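Long-range contacts in arginine decarboxylase (Campylobacter jejuni subsp. jejuni, PDB 3NZP), which probably decarboxylates arginine to agmatine with the help of pyridoxal 5'-phosphate, a step of polyamine and spermidine biosynthesis: residues Asn61-Phe66 with Gly78-Tyr83; Lys246-Ala251 with Asn297-Ile302; Ile269-Gly274 with Ile317-Gly322. All coordinates share one frame; numbering follows the deposited sequence.

Contact 1 of 3, residues Asn61-Phe66 with Gly78-Tyr83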
loop_
_atom_site.group_PDB
_atom_site.type_symbol
_atom_site.label_atom_id
_atom_site.label_comp_id
_atom_site.label_asym_id
_atom_site.label_seq_id
_atom_site.Cartn_x
_atom_site.Cartn_y
_atom_site.Cartn_z
ATOM N N ASN B 61 -12.748 20.352 -19.053
ATOM C CA ASN B 61 -11.577 20.179 -19.876
ATOM C C ASN B 61 -11.746 18.889 -20.694
ATOM O O ASN B 61 -11.396 18.847 -21.865
ATOM C CB ASN B 61 -10.348 20.144 -18.981
ATOM C CG ASN B 61 -9.063 20.208 -19.760
ATOM O OD1 ASN B 61 -8.948 20.952 -20.736
ATOM N ND2 ASN B 61 -8.073 19.433 -19.327
ATOM N N ILE B 62 -12.309 17.851 -20.083
ATOM C CA ILE B 62 -12.540 16.592 -20.784
ATOM C C ILE B 62 -13.626 16.804 -21.834
ATOM O O ILE B 62 -13.395 16.594 -23.027
ATOM C CB ILE B 62 -12.976 15.468 -19.812
ATOM C CG1 ILE B 62 -11.816 15.116 -18.882
ATOM C CG2 ILE B 62 -13.385 14.218 -20.577
ATOM C CD1 ILE B 62 -12.155 14.066 -17.870
ATOM N N TYR B 63 -14.807 17.232 -21.400
ATOM C CA TYR B 63 -15.892 17.483 -22.341
ATOM C C TYR B 63 -15.458 18.493 -23.408
ATOM O O TYR B 63 -15.803 18.360 -24.586
ATOM C CB TYR B 63 -17.126 17.984 -21.596
ATOM C CG TYR B 63 -17.910 16.855 -21.003
ATOM C CD1 TYR B 63 -17.559 16.288 -19.780
ATOM C CD2 TYR B 63 -18.976 16.308 -21.701
ATOM C CE1 TYR B 63 -18.263 15.195 -19.269
ATOM C CE2 TYR B 63 -19.678 15.225 -21.209
ATOM C CZ TYR B 63 -19.320 14.673 -19.998
ATOM O OH TYR B 63 -20.045 13.592 -19.554
ATOM N N GLY B 64 -14.681 19.487 -22.986
ATOM C CA GLY B 64 -14.194 20.498 -23.904
ATOM C C GLY B 64 -13.437 19.907 -25.079
ATOM O O GLY B 64 -13.765 20.173 -26.232
ATOM N N ASN B 65 -12.432 19.090 -24.792
ATOM C CA ASN B 65 -11.646 18.484 -25.850
ATOM C C ASN B 65 -12.412 17.504 -26.717
ATOM O O ASN B 65 -12.286 17.524 -27.935
ATOM C CB ASN B 65 -10.433 17.772 -25.273
ATOM C CG ASN B 65 -9.336 18.721 -24.922
ATOM O OD1 ASN B 65 -9.415 19.423 -23.922
ATOM N ND2 ASN B 65 -8.304 18.775 -25.763
ATOM N N PHE B 66 -13.193 16.636 -26.095
ATOM C CA PHE B 66 -13.929 15.665 -26.871
ATOM C C PHE B 66 -14.979 16.334 -27.738
ATOM O O PHE B 66 -15.326 15.825 -28.804
ATOM C CB PHE B 66 -14.553 14.588 -25.965
ATOM C CG PHE B 66 -13.704 13.358 -25.837
ATOM C CD1 PHE B 66 -13.739 12.377 -26.814
ATOM C CD2 PHE B 66 -12.813 13.216 -24.780
ATOM C CE1 PHE B 66 -12.893 11.269 -26.750
ATOM C CE2 PHE B 66 -11.961 12.116 -24.701
ATOM C CZ PHE B 66 -11.998 11.138 -25.687
ATOM N N GLY B 78 -22.500 10.580 -29.924
ATOM C CA GLY B 78 -22.386 11.425 -28.757
ATOM C C GLY B 78 -21.233 11.015 -27.862
ATOM O O GLY B 78 -20.594 9.978 -28.086
ATOM N N PHE B 79 -20.980 11.834 -26.844
ATOM C CA PHE B 79 -19.911 11.596 -25.882
ATOM C C PHE B 79 -20.400 11.694 -24.457
ATOM O O PHE B 79 -21.249 12.520 -24.138
ATOM C CB PHE B 79 -18.786 12.602 -26.077
ATOM C CG PHE B 79 -17.808 12.640 -24.945
ATOM C CD1 PHE B 79 -17.950 13.564 -23.912
ATOM C CD2 PHE B 79 -16.739 11.756 -24.914
ATOM C CE1 PHE B 79 -17.034 13.607 -22.862
ATOM C CE2 PHE B 79 -15.818 11.786 -23.871
ATOM C CZ PHE B 79 -15.963 12.716 -22.842
ATOM N N ASN B 80 -19.848 10.851 -23.594
ATOM C CA ASN B 80 -20.219 10.843 -22.188
ATOM C C ASN B 80 -19.059 10.384 -21.318
ATOM O O ASN B 80 -18.349 9.425 -21.650
ATOM C CB ASN B 80 -21.420 9.934 -21.966
ATOM C CG ASN B 80 -22.504 10.606 -21.154
ATOM O OD1 ASN B 80 -23.523 11.037 -21.706
ATOM N ND2 ASN B 80 -22.283 10.723 -19.837
ATOM N N ALA B 81 -18.884 11.075 -20.195
ATOM C CA ALA B 81 -17.823 10.769 -19.237
ATOM C C ALA B 81 -18.372 10.091 -17.986
ATOM O O ALA B 81 -19.445 10.434 -17.494
ATOM C CB ALA B 81 -17.104 12.045 -18.845
ATOM N N VAL B 82 -17.632 9.121 -17.476
ATOM C CA VAL B 82 -18.053 8.433 -16.274
ATOM C C VAL B 82 -16.903 8.421 -15.266
ATOM O O VAL B 82 -15.734 8.302 -15.648
ATOM C CB VAL B 82 -18.473 6.992 -16.584
ATOM C CG1 VAL B 82 -19.064 6.354 -15.345
ATOM C CG2 VAL B 82 -19.495 6.988 -17.703
ATOM N N TYR B 83 -17.230 8.561 -13.982
ATOM C CA TYR B 83 -16.199 8.575 -12.946
ATOM C C TYR B 83 -16.086 7.305 -12.125
ATOM O O TYR B 83 -16.947 6.987 -11.313
ATOM C CB TYR B 83 -16.391 9.732 -11.974
ATOM C CG TYR B 83 -15.425 9.658 -10.802
ATOM C CD1 TYR B 83 -15.870 9.341 -9.519
ATOM C CD2 TYR B 83 -14.060 9.889 -10.980
ATOM C CE1 TYR B 83 -14.980 9.259 -8.442
ATOM C CE2 TYR B 83 -13.166 9.808 -9.906
ATOM C CZ TYR B 83 -13.636 9.493 -8.644
ATOM O OH TYR B 83 -12.769 9.416 -7.580
#
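The ring of F79 reaches from the strand into a cradle of Y63, F66 and I62 on the helix, and each of the three meets a different part of it. F66 lies against one face: the two rings form an offset stack with centroids 4.5 Å apart and planes only 12° from parallel. The overlap is shifted so that F66 CB sits over the middle of F79, adding a CH-pi contact of 3.7 Å from F66 CB to the centroid of the F79 ring. Toward Y63 the same ring turns its edge. F79 CE1 comes down on a face of Y63, toward the rim, giving a T-shaped pair with centroids 4.9 Å apart and planes at 80°. I62 CG2 touches the edge of the ring at F79 CZ (3.7 Å). With CG of F79 anti to the backbone N (chi1 166°), the benzyl group projects straight from the strand to the helix.

Y63 continues past this ring until its hydroxyl meets the strand backbone. The amide A81 N donates to Y63 OH at 2.8 Å, so the phenol is fixed at both its face and its oxygen. Close to that end, A81 CB approaches the ring obliquely, 3.4 Å from Y63 CE1. The amide of N80 turns to the carbonyl of N105 instead.

The short axes of 61-66 and 79-83 run nearly antiparallel; helix 52-72 precedes the first strand of the barrel, 79-84. I62 touches I319 on the last strand, whereas F66 packs on V299 of helix 292-309. The helix thus spans the seam where strands 79-84 and 316-319 close the barrel, while Y104 meets the Y63 ring.

Contact 2 of 3, residues Lys246-Ala251 with Asn297-Ile302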
loop_
_atom_site.group_PDB
_atom_site.type_symbol
_atom_site.label_atom_id
_atom_site.label_comp_id
_atom_site.label_asym_id
_atom_site.label_seq_id
_atom_site.Cartn_x
_atom_site.Cartn_y
_atom_site.Cartn_z
ATOM N N LYS B 246 -4.524 0.991 -30.860
ATOM C CA LYS B 246 -4.587 -0.396 -31.277
ATOM C C LYS B 246 -5.852 -1.022 -30.698
ATOM O O LYS B 246 -6.536 -1.799 -31.363
ATOM C CB LYS B 246 -3.358 -1.147 -30.778
ATOM C CG LYS B 246 -2.189 -1.125 -31.744
ATOM C CD LYS B 246 -2.285 -2.260 -32.777
ATOM C CE LYS B 246 -2.460 -3.664 -32.123
ATOM N NZ LYS B 246 -1.422 -4.090 -31.110
ATOM N N ALA B 247 -6.152 -0.653 -29.454
ATOM C CA ALA B 247 -7.314 -1.155 -28.736
ATOM C C ALA B 247 -8.612 -0.652 -29.340
ATOM O O ALA B 247 -9.502 -1.422 -29.671
ATOM C CB ALA B 247 -7.241 -0.730 -27.279
ATOM N N LEU B 248 -8.710 0.661 -29.464
ATOM C CA LEU B 248 -9.896 1.274 -29.997
ATOM C C LEU B 248 -10.260 0.667 -31.344
ATOM O O LEU B 248 -11.424 0.354 -31.599
ATOM C CB LEU B 248 -9.678 2.774 -30.114
ATOM C CG LEU B 248 -10.895 3.588 -30.543
ATOM C CD1 LEU B 248 -12.099 3.278 -29.647
ATOM C CD2 LEU B 248 -10.532 5.067 -30.490
ATOM N N ASN B 249 -9.260 0.472 -32.195
ATOM C CA ASN B 249 -9.477 -0.106 -33.519
ATOM C C ASN B 249 -10.109 -1.499 -33.447
ATOM O O ASN B 249 -11.125 -1.769 -34.087
ATOM C CB ASN B 249 -8.152 -0.184 -34.261
ATOM C CG ASN B 249 -8.267 0.305 -35.664
ATOM O OD1 ASN B 249 -8.987 -0.273 -36.469
ATOM N ND2 ASN B 249 -7.564 1.389 -35.975
ATOM N N GLU B 250 -9.496 -2.382 -32.671
ATOM C CA GLU B 250 -9.998 -3.735 -32.514
ATOM C C GLU B 250 -11.419 -3.698 -31.970
ATOM O O GLU B 250 -12.309 -4.351 -32.504
ATOM C CB GLU B 250 -9.109 -4.513 -31.553
ATOM C CG GLU B 250 -9.513 -5.945 -31.380
ATOM C CD GLU B 250 -8.646 -6.675 -30.376
ATOM O OE1 GLU B 250 -7.406 -6.495 -30.418
ATOM O OE2 GLU B 250 -9.204 -7.439 -29.560
ATOM N N ALA B 251 -11.630 -2.922 -30.909
ATOM C CA ALA B 251 -12.945 -2.806 -30.293
ATOM C C ALA B 251 -13.967 -2.241 -31.279
ATOM O O ALA B 251 -15.108 -2.707 -31.340
ATOM C CB ALA B 251 -12.863 -1.931 -29.050
ATOM N N ASN B 297 -8.956 13.422 -30.454
ATOM C CA ASN B 297 -8.969 13.353 -31.910
ATOM C C ASN B 297 -8.806 11.911 -32.376
ATOM O O ASN B 297 -9.543 11.445 -33.245
ATOM C CB ASN B 297 -7.862 14.214 -32.522
ATOM C CG ASN B 297 -8.101 15.689 -32.326
ATOM O OD1 ASN B 297 -9.240 16.147 -32.314
ATOM N ND2 ASN B 297 -7.023 16.446 -32.188
ATOM N N ASP B 298 -7.850 11.200 -31.785
ATOM C CA ASP B 298 -7.628 9.812 -32.157
ATOM C C ASP B 298 -8.886 8.972 -31.961
ATOM O O ASP B 298 -9.257 8.195 -32.839
ATOM C CB ASP B 298 -6.463 9.230 -31.368
ATOM C CG ASP B 298 -5.132 9.734 -31.866
ATOM O OD1 ASP B 298 -4.089 9.484 -31.212
ATOM O OD2 ASP B 298 -5.127 10.387 -32.925
ATOM N N VAL B 299 -9.555 9.124 -30.823
ATOM C CA VAL B 299 -10.762 8.344 -30.572
ATOM C C VAL B 299 -11.823 8.622 -31.615
ATOM O O VAL B 299 -12.340 7.703 -32.252
ATOM C CB VAL B 299 -11.357 8.623 -29.163
ATOM C CG1 VAL B 299 -12.692 7.897 -28.989
ATOM C CG2 VAL B 299 -10.380 8.168 -28.094
ATOM N N VAL B 300 -12.135 9.895 -31.810
ATOM C CA VAL B 300 -13.158 10.271 -32.772
ATOM C C VAL B 300 -12.816 9.847 -34.191
ATOM O O VAL B 300 -13.685 9.425 -34.950
ATOM C CB VAL B 300 -13.381 11.772 -32.759
ATOM C CG1 VAL B 300 -14.419 12.137 -33.796
ATOM C CG2 VAL B 300 -13.825 12.203 -31.386
ATOM N N PHE B 301 -11.547 9.963 -34.552
ATOM C CA PHE B 301 -11.130 9.596 -35.895
ATOM C C PHE B 301 -11.223 8.092 -36.126
ATOM O O PHE B 301 -11.921 7.652 -37.033
ATOM C CB PHE B 301 -9.712 10.095 -36.138
ATOM C CG PHE B 301 -9.208 9.865 -37.530
ATOM C CD1 PHE B 301 -8.583 8.668 -37.872
ATOM C CD2 PHE B 301 -9.301 10.870 -38.488
ATOM C CE1 PHE B 301 -8.044 8.482 -39.144
ATOM C CE2 PHE B 301 -8.767 10.693 -39.760
ATOM C CZ PHE B 301 -8.135 9.498 -40.090
ATOM N N ILE B 302 -10.533 7.311 -35.303
ATOM C CA ILE B 302 -10.552 5.861 -35.446
ATOM C C ILE B 302 -11.973 5.327 -35.579
ATOM O O ILE B 302 -12.263 4.495 -36.444
ATOM C CB ILE B 302 -9.916 5.152 -34.233
ATOM C CG1 ILE B 302 -8.494 5.668 -33.985
ATOM C CG2 ILE B 302 -9.897 3.641 -34.478
ATOM C CD1 ILE B 302 -7.520 5.345 -35.098
#
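L248 points across to the segment of V299 between two helices that run side by side in the same direction, their short axes 10.0 Å apart and inclined at only 25°. L248 CA and V299 CA are 7.1 Å apart; further along, N249 CA and I302 CA come to 6.4 Å. This near-parallel pairing is that of successive outer helices of an alpha/beta barrel, here 242-260 and 292-309, with strand 268-272 between them in the chain.

L248 does most of the bridging. Its CG stands anti to the backbone N (chi1 -174°), which carries the isobutyl group away from its own helix, and CD2 enters between V299 and I302. There CD2 of L248 lies against the backbone at V299 CA, and near V299 CG1 at 3.9 Å. The same methyl group, L248 CD2, also meets I302 CB at 3.8 Å. I302 returns the contact with its CG2 branch, which is anti to its backbone N and points to the first helix, where I302 CG2 comes 3.9 Å from N249 CA. The side chain of N249 crosses that of I302 at about a right angle, with N249 CG 3.9 Å from I302 CG2.

Beneath, L248 and V299 both rest on L271 of the barrel, so the inner part of the interface is hydrocarbon. Polar groups lie around it: D298 makes a long, weak ion pair with K245, and E250, on another side of its helix, bonds H187 and S188 and makes a salt bridge to R402 of the second subunit. Between the two segments themselves, then, the helices are held by fit of aliphatic branches rather than by directional bonds, with N249 at the rim of that apolar contact.

Contact 3 of 3, residues Ile269-Gly274 with Ile317-Gly322. With PLP (pyridoxal-5'-phosphate), chain E.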
loop_
_atom_site.group_PDB
_atom_site.type_symbol
_atom_site.label_atom_id
_atom_site.label_comp_id
_atom_site.label_asym_id
_atom_site.label_seq_id
_atom_site.Cartn_x
_atom_site.Cartn_y
_atom_site.Cartn_z
ATOM N N ILE B 269 -19.577 2.638 -27.117
ATOM C CA ILE B 269 -18.343 1.953 -26.811
ATOM C C ILE B 269 -17.730 2.652 -25.600
ATOM O O ILE B 269 -17.591 3.881 -25.569
ATOM C CB ILE B 269 -17.360 1.984 -27.997
ATOM C CG1 ILE B 269 -17.892 1.142 -29.154
ATOM C CG2 ILE B 269 -16.033 1.415 -27.578
ATOM C CD1 ILE B 269 -16.955 1.075 -30.349
ATOM N N ASN B 270 -17.396 1.859 -24.588
ATOM C CA ASN B 270 -16.801 2.392 -23.368
ATOM C C ASN B 270 -15.311 2.086 -23.407
ATOM O O ASN B 270 -14.916 0.922 -23.284
ATOM C CB ASN B 270 -17.443 1.721 -22.153
ATOM C CG ASN B 270 -17.128 2.437 -20.856
ATOM O OD1 ASN B 270 -15.962 2.756 -20.574
ATOM N ND2 ASN B 270 -18.157 2.687 -20.051
ATOM N N LEU B 271 -14.492 3.125 -23.578
ATOM C CA LEU B 271 -13.029 2.970 -23.643
ATOM C C LEU B 271 -12.401 2.698 -22.289
ATOM O O LEU B 271 -11.239 2.305 -22.206
ATOM C CB LEU B 271 -12.385 4.233 -24.190
ATOM C CG LEU B 271 -13.022 4.756 -25.456
ATOM C CD1 LEU B 271 -12.296 6.014 -25.886
ATOM C CD2 LEU B 271 -12.947 3.678 -26.522
ATOM N N GLY B 272 -13.163 2.938 -21.231
ATOM C CA GLY B 272 -12.635 2.720 -19.908
ATOM C C GLY B 272 -11.687 3.830 -19.494
ATOM O O GLY B 272 -11.783 4.969 -19.966
ATOM N N GLY B 273 -10.759 3.503 -18.601
ATOM C CA GLY B 273 -9.809 4.502 -18.146
ATOM C C GLY B 273 -8.540 4.455 -18.956
ATOM O O GLY B 273 -8.520 3.893 -20.056
ATOM N N GLY B 274 -7.476 5.046 -18.422
ATOM C CA GLY B 274 -6.205 5.025 -19.135
ATOM C C GLY B 274 -5.617 6.378 -19.485
ATOM O O GLY B 274 -4.406 6.497 -19.647
ATOM N N ILE B 317 -19.436 7.674 -27.677
ATOM C CA ILE B 317 -18.190 7.534 -26.953
ATOM C C ILE B 317 -18.384 7.619 -25.448
ATOM O O ILE B 317 -19.010 8.549 -24.957
ATOM C CB ILE B 317 -17.203 8.609 -27.393
ATOM C CG1 ILE B 317 -16.934 8.476 -28.892
ATOM C CG2 ILE B 317 -15.936 8.502 -26.570
ATOM C CD1 ILE B 317 -16.094 9.576 -29.468
ATOM N N PHE B 318 -17.849 6.639 -24.724
ATOM C CA PHE B 318 -17.918 6.610 -23.261
ATOM C C PHE B 318 -16.525 6.389 -22.682
ATOM O O PHE B 318 -15.889 5.373 -22.983
ATOM C CB PHE B 318 -18.801 5.463 -22.779
ATOM C CG PHE B 318 -20.224 5.842 -22.538
ATOM C CD1 PHE B 318 -21.072 6.116 -23.601
ATOM C CD2 PHE B 318 -20.723 5.932 -21.246
ATOM C CE1 PHE B 318 -22.399 6.467 -23.376
ATOM C CE2 PHE B 318 -22.048 6.284 -21.016
ATOM C CZ PHE B 318 -22.883 6.554 -22.084
ATOM N N ILE B 319 -16.042 7.325 -21.864
ATOM C CA ILE B 319 -14.727 7.155 -21.242
ATOM C C ILE B 319 -14.882 7.130 -19.723
ATOM O O ILE B 319 -15.756 7.799 -19.170
ATOM C CB ILE B 319 -13.742 8.283 -21.590
ATOM C CG1 ILE B 319 -14.224 9.596 -21.006
ATOM C CG2 ILE B 319 -13.604 8.444 -23.079
ATOM C CD1 ILE B 319 -13.206 10.673 -21.099
ATOM N N GLU B 320 -14.054 6.339 -19.046
ATOM C CA GLU B 320 -14.118 6.248 -17.588
ATOM C C GLU B 320 -12.772 6.675 -16.982
ATOM O O GLU B 320 -12.188 5.974 -16.160
ATOM C CB GLU B 320 -14.479 4.821 -17.152
ATOM C CG GLU B 320 -15.709 4.240 -17.852
ATOM C CD GLU B 320 -16.070 2.821 -17.382
ATOM O OE1 GLU B 320 -15.154 2.049 -17.030
ATOM O OE2 GLU B 320 -17.276 2.474 -17.380
ATOM N N SER B 321 -12.296 7.841 -17.407
ATOM C CA SER B 321 -11.040 8.396 -16.937
ATOM C C SER B 321 -11.250 9.018 -15.575
ATOM O O SER B 321 -11.869 10.078 -15.455
ATOM C CB SER B 321 -10.553 9.465 -17.905
ATOM O OG SER B 321 -10.550 8.956 -19.225
ATOM N N GLY B 322 -10.746 8.358 -14.544
ATOM C CA GLY B 322 -10.898 8.887 -13.207
ATOM C C GLY B 322 -9.656 9.633 -12.768
ATOM O O GLY B 322 -9.729 10.763 -12.289
HETATM N N1 PLP E . -12.548 1.755 -15.808
HETATM C C2 PLP E . -12.537 0.570 -15.190
HETATM C C2A PLP E . -13.455 -0.518 -15.679
HETATM C C3 PLP E . -11.684 0.353 -14.067
HETATM O O3 PLP E . -11.674 -0.861 -13.424
HETATM C C4 PLP E . -10.806 1.441 -13.644
HETATM C C4A PLP E . -9.890 1.276 -12.497
HETATM C C5 PLP E . -10.880 2.694 -14.366
HETATM C C6 PLP E . -11.764 2.790 -15.450
HETATM C C5A PLP E . -10.009 3.899 -13.986
HETATM O O4P PLP E . -8.901 4.056 -14.892
HETATM P P PLP E . -8.048 5.356 -14.431
HETATM O O1P PLP E . -7.092 5.692 -15.502
HETATM O O2P PLP E . -9.001 6.617 -14.175
HETATM O O3P PLP E . -7.233 5.028 -13.094
#
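N270 and E320 join their side chains at the N1 end of the cofactor: N270 ND2 donates to E320 OE2 at 2.8 Å. The bond is bent, at 132° at the hydrogen. It meets OE2 from above the carboxylate plane, and the amide and carboxylate planes are 83° apart. T130 OG1 is a second partner of OE2. The other oxygen, E320 OE1, lies 2.9 Å from the pyridine nitrogen N1 of PLP, a close approach whose geometry is not that of a regular hydrogen bond, and makes a weak hydrogen bond with H231. N270 uses its remaining amide atom on its own strand, N270 OD1 accepting from G272 N at 2.9 Å in an Asx turn; the amide is thereby fixed at both ends.

The backbones pair as parallel strands. F318 N donates to I269 O, and L271 N to F318 O, the latter at 2.7 Å. Where the strands give way to loops, E320 N still reaches G272 O (2.8 Å). Beyond, the chain ends diverge round the phosphate: G274 N donates to PLP O1P at 3.0 Å, and G322 N binds O2P, at a distance too short to be trusted.

Apolar side chains occupy the outer face. L271 CD1 touches I319 CG2 at 3.9 Å; L271 also packs on Y295 and I317 on V299, both of helix 292-309.

The strand ends and following loops thus present one carboxylate to the ring and backbone amides to the phosphate, as in ornithine decarboxylase and related fold-type III decarboxylases. A carboxylate beside N1 would be expected to favour a protonated pyridine, helping the ring act as an electron sink, while N270 and T130 hold E320 in position, with H231, itself in the pocket, bonding it weakly.

Overall arrangement
All three contacts belong to the PLP-binding barrel, near where its last strands meet the first. Contacts 1 and 3 share the sheet: their centres are 9 Å apart, and strands 79-84 and 316-319 are joined by probable hydrogen bonds such as N80 N to I317 O at 2.8 Å. Contact 2 is the layer outside contact 3, centres 12 Å apart, with V299 CG2 3.6 Å from L271 CD1. Contacts 1 and 2, with centres about 16 Å apart, still meet where F66 CE1 lies 3.9 Å from V299 CB. Contact 3 touches the cofactor itself; the side chain of I62 is about 9 Å from PLP and that of V299 about 13 Å.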